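MOR (Lactococcus phage TP901-1, PDB 6TRI) probably serves as the modulator of repression in the phage's lysis-lysogeny switch, a small helical protein of the helix-turn-helix class. Local coordinates at residues 11-14 with 15-19; 29-32 with 33-36. One frame throughout, in Å; residues are numbered along the deposited sequence.

Interaction 1: 11-14 with 15-19; sequences LGKI and TEKCG
From Leu11 to Lys17 the backbone winds as an alpha-helix, Lys17 N donating to Lys13 O at 2.7 Å, and Gly19 with its positive phi then turns the chain off the helical path. Ile14 O takes two donors there: Cys18 N at 2.8 Å and Gly19 N at 3.0 Å, the latter lying in the carbonyl plane. Leu11 O is likewise gripped twice by Thr15. Thr15 N and Thr15 OG1 come from opposite faces of the carbonyl plane, OG1 lying 3.0 Å from Leu11 O; chi1 of -53° leaves that hydroxyl beside the backbone N, where it can turn back to the preceding turn. This is the helix 8-17 of a helix-turn-helix protein, and its inner side carries Ile14, buried against Phe24, Leu39 and Leu57. On the more open side Lys13, Glu16 and Lys17 form a salt-bridge network, Glu16 extended beyond CG. Lys17 NZ makes a salt bridge of 3.5 Å to Glu16 OE2, and Lys13 NZ a long one of 3.8 Å to the same oxygen. Both ammonium groups gather round this carboxylate, Lys13 NZ 3.4 Å from Lys17 NZ. Bends at chi2 and chi3 bring Lys13 CD to 3.7 Å from Glu16 OE1.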
ATOM      1  N   LEU B  11       2.219 -11.901  10.164  1.00 50.38           N
ATOM      2  CA  LEU B  11       3.015 -13.091  10.444  1.00 48.71           C
ATOM      3  C   LEU B  11       2.150 -14.209  11.006  1.00 51.47           C
ATOM      4  O   LEU B  11       2.457 -15.387  10.836  1.00 63.77           O
ATOM      5  CB  LEU B  11       4.152 -12.765  11.417  1.00 42.31           C
ATOM      6  CG  LEU B  11       5.208 -11.786  10.897  1.00 41.81           C
ATOM      7  CD1 LEU B  11       6.209 -11.435  11.986  1.00 57.82           C
ATOM      8  CD2 LEU B  11       5.911 -12.351   9.679  1.00 41.69           C
ATOM      9  N   GLY B  12       1.065 -13.833  11.675  1.00 53.17           N
ATOM     10  CA  GLY B  12       0.138 -14.807  12.215  1.00 56.62           C
ATOM     11  C   GLY B  12      -0.560 -15.583  11.116  1.00 63.48           C
ATOM     12  O   GLY B  12      -0.619 -16.813  11.154  1.00 62.32           O
ATOM     13  N   LYS B  13      -1.087 -14.859  10.131  1.00 52.96           N
ATOM     14  CA  LYS B  13      -1.811 -15.475   9.023  1.00 56.75           C
ATOM     15  C   LYS B  13      -0.892 -16.360   8.190  1.00 47.22           C
ATOM     16  O   LYS B  13      -1.309 -17.400   7.684  1.00 56.47           O
ATOM     17  CB  LYS B  13      -2.451 -14.407   8.133  1.00 50.91           C
ATOM     18  CG  LYS B  13      -3.514 -13.570   8.823  1.00 55.22           C
ATOM     19  CD  LYS B  13      -4.754 -14.387   9.135  1.00 54.99           C
ATOM     20  CE  LYS B  13      -5.376 -14.946   7.867  1.00 64.37           C
ATOM     21  NZ  LYS B  13      -6.710 -15.558   8.124  1.00 81.46           N
ATOM     22  N   ILE B  14       0.360 -15.937   8.055  1.00 45.99           N
ATOM     23  CA  ILE B  14       1.338 -16.671   7.264  1.00 46.97           C
ATOM     24  C   ILE B  14       1.642 -18.031   7.883  1.00 44.20           C
ATOM     25  O   ILE B  14       1.734 -19.038   7.179  1.00 53.30           O
ATOM     26  CB  ILE B  14       2.634 -15.861   7.111  1.00 44.31           C
ATOM     27  CG1 ILE B  14       2.379 -14.656   6.205  1.00 35.25           C
ATOM     28  CG2 ILE B  14       3.753 -16.728   6.550  1.00 48.89           C
ATOM     29  CD1 ILE B  14       3.552 -13.718   6.082  1.00 39.94           C
ATOM     30  N   THR B  15       1.783 -18.057   9.204  1.00 47.91           N
ATOM     31  CA  THR B  15       2.000 -19.302   9.931  1.00 41.28           C
ATOM     32  C   THR B  15       0.766 -20.189   9.841  1.00 51.48           C
ATOM     33  O   THR B  15       0.866 -21.401   9.641  1.00 54.25           O
ATOM     34  CB  THR B  15       2.331 -19.041  11.413  1.00 50.43           C
ATOM     35  OG1 THR B  15       3.422 -18.118  11.504  1.00 58.18           O
ATOM     36  CG2 THR B  15       2.704 -20.338  12.115  1.00 48.00           C
ATOM     37  N   GLU B  16      -0.397 -19.565   9.990  1.00 63.59           N
ATOM     38  CA  GLU B  16      -1.682 -20.254   9.943  1.00 58.17           C
ATOM     39  C   GLU B  16      -1.992 -20.831   8.560  1.00 60.24           C
ATOM     40  O   GLU B  16      -2.411 -21.982   8.442  1.00 70.87           O
ATOM     41  CB  GLU B  16      -2.796 -19.294  10.372  1.00 65.42           C
ATOM     42  CG  GLU B  16      -4.206 -19.766  10.065  1.00 85.80           C
ATOM     43  CD  GLU B  16      -5.243 -18.683  10.314  1.00101.28           C
ATOM     44  OE1 GLU B  16      -4.877 -17.628  10.876  1.00102.54           O
ATOM     45  OE2 GLU B  16      -6.421 -18.882   9.943  1.00105.86           O
ATOM     46  N   LYS B  17      -1.779 -20.030   7.519  1.00 59.76           N
ATOM     47  CA  LYS B  17      -2.149 -20.415   6.159  1.00 60.45           C
ATOM     48  C   LYS B  17      -1.068 -21.199   5.414  1.00 57.22           C
ATOM     49  O   LYS B  17      -1.362 -22.197   4.755  1.00 61.67           O
ATOM     50  CB  LYS B  17      -2.514 -19.172   5.342  1.00 57.97           C
ATOM     51  CG  LYS B  17      -3.911 -18.625   5.604  1.00 59.21           C
ATOM     52  CD  LYS B  17      -4.980 -19.569   5.076  1.00 70.41           C
ATOM     53  CE  LYS B  17      -6.352 -18.911   5.081  1.00 83.85           C
ATOM     54  NZ  LYS B  17      -6.775 -18.490   6.445  1.00 96.03           N
ATOM     55  N   CYS B  18       0.178 -20.747   5.513  1.00 53.08           N
ATOM     56  CA  CYS B  18       1.254 -21.313   4.703  1.00 46.20           C
ATOM     57  C   CYS B  18       2.213 -22.192   5.497  1.00 57.69           C
ATOM     58  O   CYS B  18       2.830 -23.103   4.946  1.00 67.52           O
ATOM     59  CB  CYS B  18       2.038 -20.190   4.025  1.00 47.17           C
ATOM     60  SG  CYS B  18       1.038 -19.143   2.953  1.00 71.05           S
ATOM     61  N   GLY B  19       2.339 -21.918   6.789  1.00 54.38           N
ATOM     62  CA  GLY B  19       3.288 -22.638   7.616  1.00 44.76           C
ATOM     63  C   GLY B  19       4.584 -21.865   7.759  1.00 62.12           C
ATOM     64  O   GLY B  19       4.725 -21.040   8.660  1.00 77.83           O
TER

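Interaction 2: 29-32 with 33-36; sequences GLSE and RTVS
The hydroxyl of Ser31 accepts two bonds from Thr34: OG1 donates to Ser31 OG over a short 2.5 Å, and the backbone N reaches the same oxygen at 3.3 Å with an N-H...O angle of 146°. With chi1 at 64°, Ser31 OG sits between its own backbone N and carbonyl carbon, facing the first turn of the helix. Ser31 also offers its carbonyl: Val35 N meets Ser31 O at 3.1 Å, opening the regular i to i+4 pattern that Ser36 N continues to Glu32 O at 2.7 Å. Apolar packing adjoins the cap. Leu30 CD2 comes to 3.8 Å from Thr34 CG2, the two side chains crossing at about a right angle, while Leu30 CB touches Val35 CG2 at 4.0 Å. Val35, buried, also leans on Ala25 of helix 21-28, and Glu32 reaches back to Gln21 and Tyr22. Arg33 extends away from the helix, its side chain about 4 Å from a bound sulfate ion, probably from the crystallisation liquor. Gly29 closing helix 21-28 through a Schellman motif and, two residues on, Ser31 N-capping helix 32-39 make the turn of a helix-turn-helix, with helix 32-39 probably in the place of the recognition helix.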
ATOM      1  N   GLY B  29       5.345 -16.316  -5.300  1.00 47.91           N
ATOM      2  CA  GLY B  29       6.169 -16.298  -6.495  1.00 55.47           C
ATOM      3  C   GLY B  29       7.439 -15.490  -6.299  1.00 61.07           C
ATOM      4  O   GLY B  29       8.015 -14.971  -7.257  1.00 55.94           O
ATOM      5  N   LEU B  30       7.872 -15.389  -5.044  1.00 56.77           N
ATOM      6  CA  LEU B  30       9.053 -14.611  -4.676  1.00 50.51           C
ATOM      7  C   LEU B  30      10.129 -15.502  -4.064  1.00 49.38           C
ATOM      8  O   LEU B  30       9.850 -16.623  -3.641  1.00 46.99           O
ATOM      9  CB  LEU B  30       8.680 -13.500  -3.688  1.00 49.32           C
ATOM     10  CG  LEU B  30       8.159 -12.148  -4.193  1.00 55.83           C
ATOM     11  CD1 LEU B  30       6.985 -12.290  -5.146  1.00 64.23           C
ATOM     12  CD2 LEU B  30       7.776 -11.266  -3.012  1.00 48.68           C
ATOM     13  N   SER B  31      11.361 -15.004  -4.022  1.00 51.99           N
ATOM     14  CA  SER B  31      12.424 -15.689  -3.300  1.00 49.09           C
ATOM     15  C   SER B  31      12.212 -15.463  -1.810  1.00 50.29           C
ATOM     16  O   SER B  31      11.575 -14.486  -1.412  1.00 55.11           O
ATOM     17  CB  SER B  31      13.806 -15.191  -3.733  1.00 48.99           C
ATOM     18  OG  SER B  31      13.983 -13.823  -3.415  1.00 58.27           O
ATOM     19  N   GLU B  32      12.736 -16.365  -0.987  1.00 38.38           N
ATOM     20  CA  GLU B  32      12.536 -16.258   0.450  1.00 37.96           C
ATOM     21  C   GLU B  32      13.304 -15.070   1.017  1.00 45.20           C
ATOM     22  O   GLU B  32      12.832 -14.404   1.942  1.00 47.61           O
ATOM     23  CB  GLU B  32      12.955 -17.544   1.162  1.00 43.88           C
ATOM     24  CG  GLU B  32      12.563 -17.561   2.630  1.00 51.73           C
ATOM     25  CD  GLU B  32      13.019 -18.809   3.345  1.00 67.58           C
ATOM     26  OE1 GLU B  32      12.716 -18.946   4.549  1.00 72.41           O
ATOM     27  OE2 GLU B  32      13.679 -19.656   2.705  1.00 80.73           O
ATOM     28  N   ARG B  33      14.480 -14.800   0.457  1.00 40.35           N
ATOM     29  CA  ARG B  33      15.271 -13.646   0.875  1.00 46.56           C
ATOM     30  C   ARG B  33      14.516 -12.350   0.608  1.00 47.14           C
ATOM     31  O   ARG B  33      14.594 -11.398   1.383  1.00 60.60           O
ATOM     32  CB  ARG B  33      16.622 -13.618   0.161  1.00 46.01           C
ATOM     33  CG  ARG B  33      17.481 -12.425   0.546  1.00 51.67           C
ATOM     34  CD  ARG B  33      18.607 -12.216  -0.443  1.00 61.31           C
ATOM     35  NE  ARG B  33      19.541 -13.336  -0.460  1.00 70.50           N
ATOM     36  CZ  ARG B  33      20.386 -13.579  -1.456  1.00 74.34           C
ATOM     37  NH1 ARG B  33      20.403 -12.786  -2.519  1.00 77.74           N
ATOM     38  NH2 ARG B  33      21.206 -14.619  -1.393  1.00 66.18           N
ATOM     39  N   THR B  34      13.786 -12.319  -0.501  1.00 42.47           N
ATOM     40  CA  THR B  34      12.953 -11.174  -0.834  1.00 44.56           C
ATOM     41  C   THR B  34      11.852 -11.008   0.210  1.00 48.00           C
ATOM     42  O   THR B  34      11.600  -9.906   0.698  1.00 53.85           O
ATOM     43  CB  THR B  34      12.329 -11.327  -2.231  1.00 51.22           C
ATOM     44  OG1 THR B  34      13.369 -11.382  -3.215  1.00 53.82           O
ATOM     45  CG2 THR B  34      11.416 -10.161  -2.539  1.00 49.98           C
ATOM     46  N   VAL B  35      11.210 -12.119   0.557  1.00 48.28           N
ATOM     47  CA  VAL B  35      10.139 -12.117   1.545  1.00 37.32           C
ATOM     48  C   VAL B  35      10.676 -11.749   2.925  1.00 45.95           C
ATOM     49  O   VAL B  35      10.055 -10.980   3.661  1.00 52.10           O
ATOM     50  CB  VAL B  35       9.443 -13.485   1.611  1.00 43.14           C
ATOM     51  CG1 VAL B  35       8.379 -13.493   2.691  1.00 56.40           C
ATOM     52  CG2 VAL B  35       8.830 -13.817   0.264  1.00 50.17           C
ATOM     53  N   SER B  36      11.841 -12.291   3.261  1.00 32.91           N
ATOM     54  CA  SER B  36      12.484 -11.995   4.536  1.00 34.93           C
ATOM     55  C   SER B  36      12.771 -10.506   4.716  1.00 42.32           C
ATOM     56  O   SER B  36      12.505  -9.939   5.775  1.00 50.99           O
ATOM     57  CB  SER B  36      13.783 -12.785   4.670  1.00 42.63           C
ATOM     58  OG  SER B  36      14.507 -12.349   5.806  1.00 54.26           O
TER

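Interaction 1 comes first along the chain, on helix 8-17 and its end; interaction 2 follows after helix 21-28, in the turn leading into helix 32-39. Their centres lie 15 Å apart, and the nearest atoms, about 6 Å apart, do not touch. Both are surface contacts, yet they are joined through the interior: helix 21-28 lies between them along the chain and packs on both, with Phe24 also meeting Cys18, while Leu39 at the far end of helix 32-39 packs on Leu11. One contact thus shapes the end of helix 8-17, the other the start of the helix that in DNA-binding relatives reads the major groove.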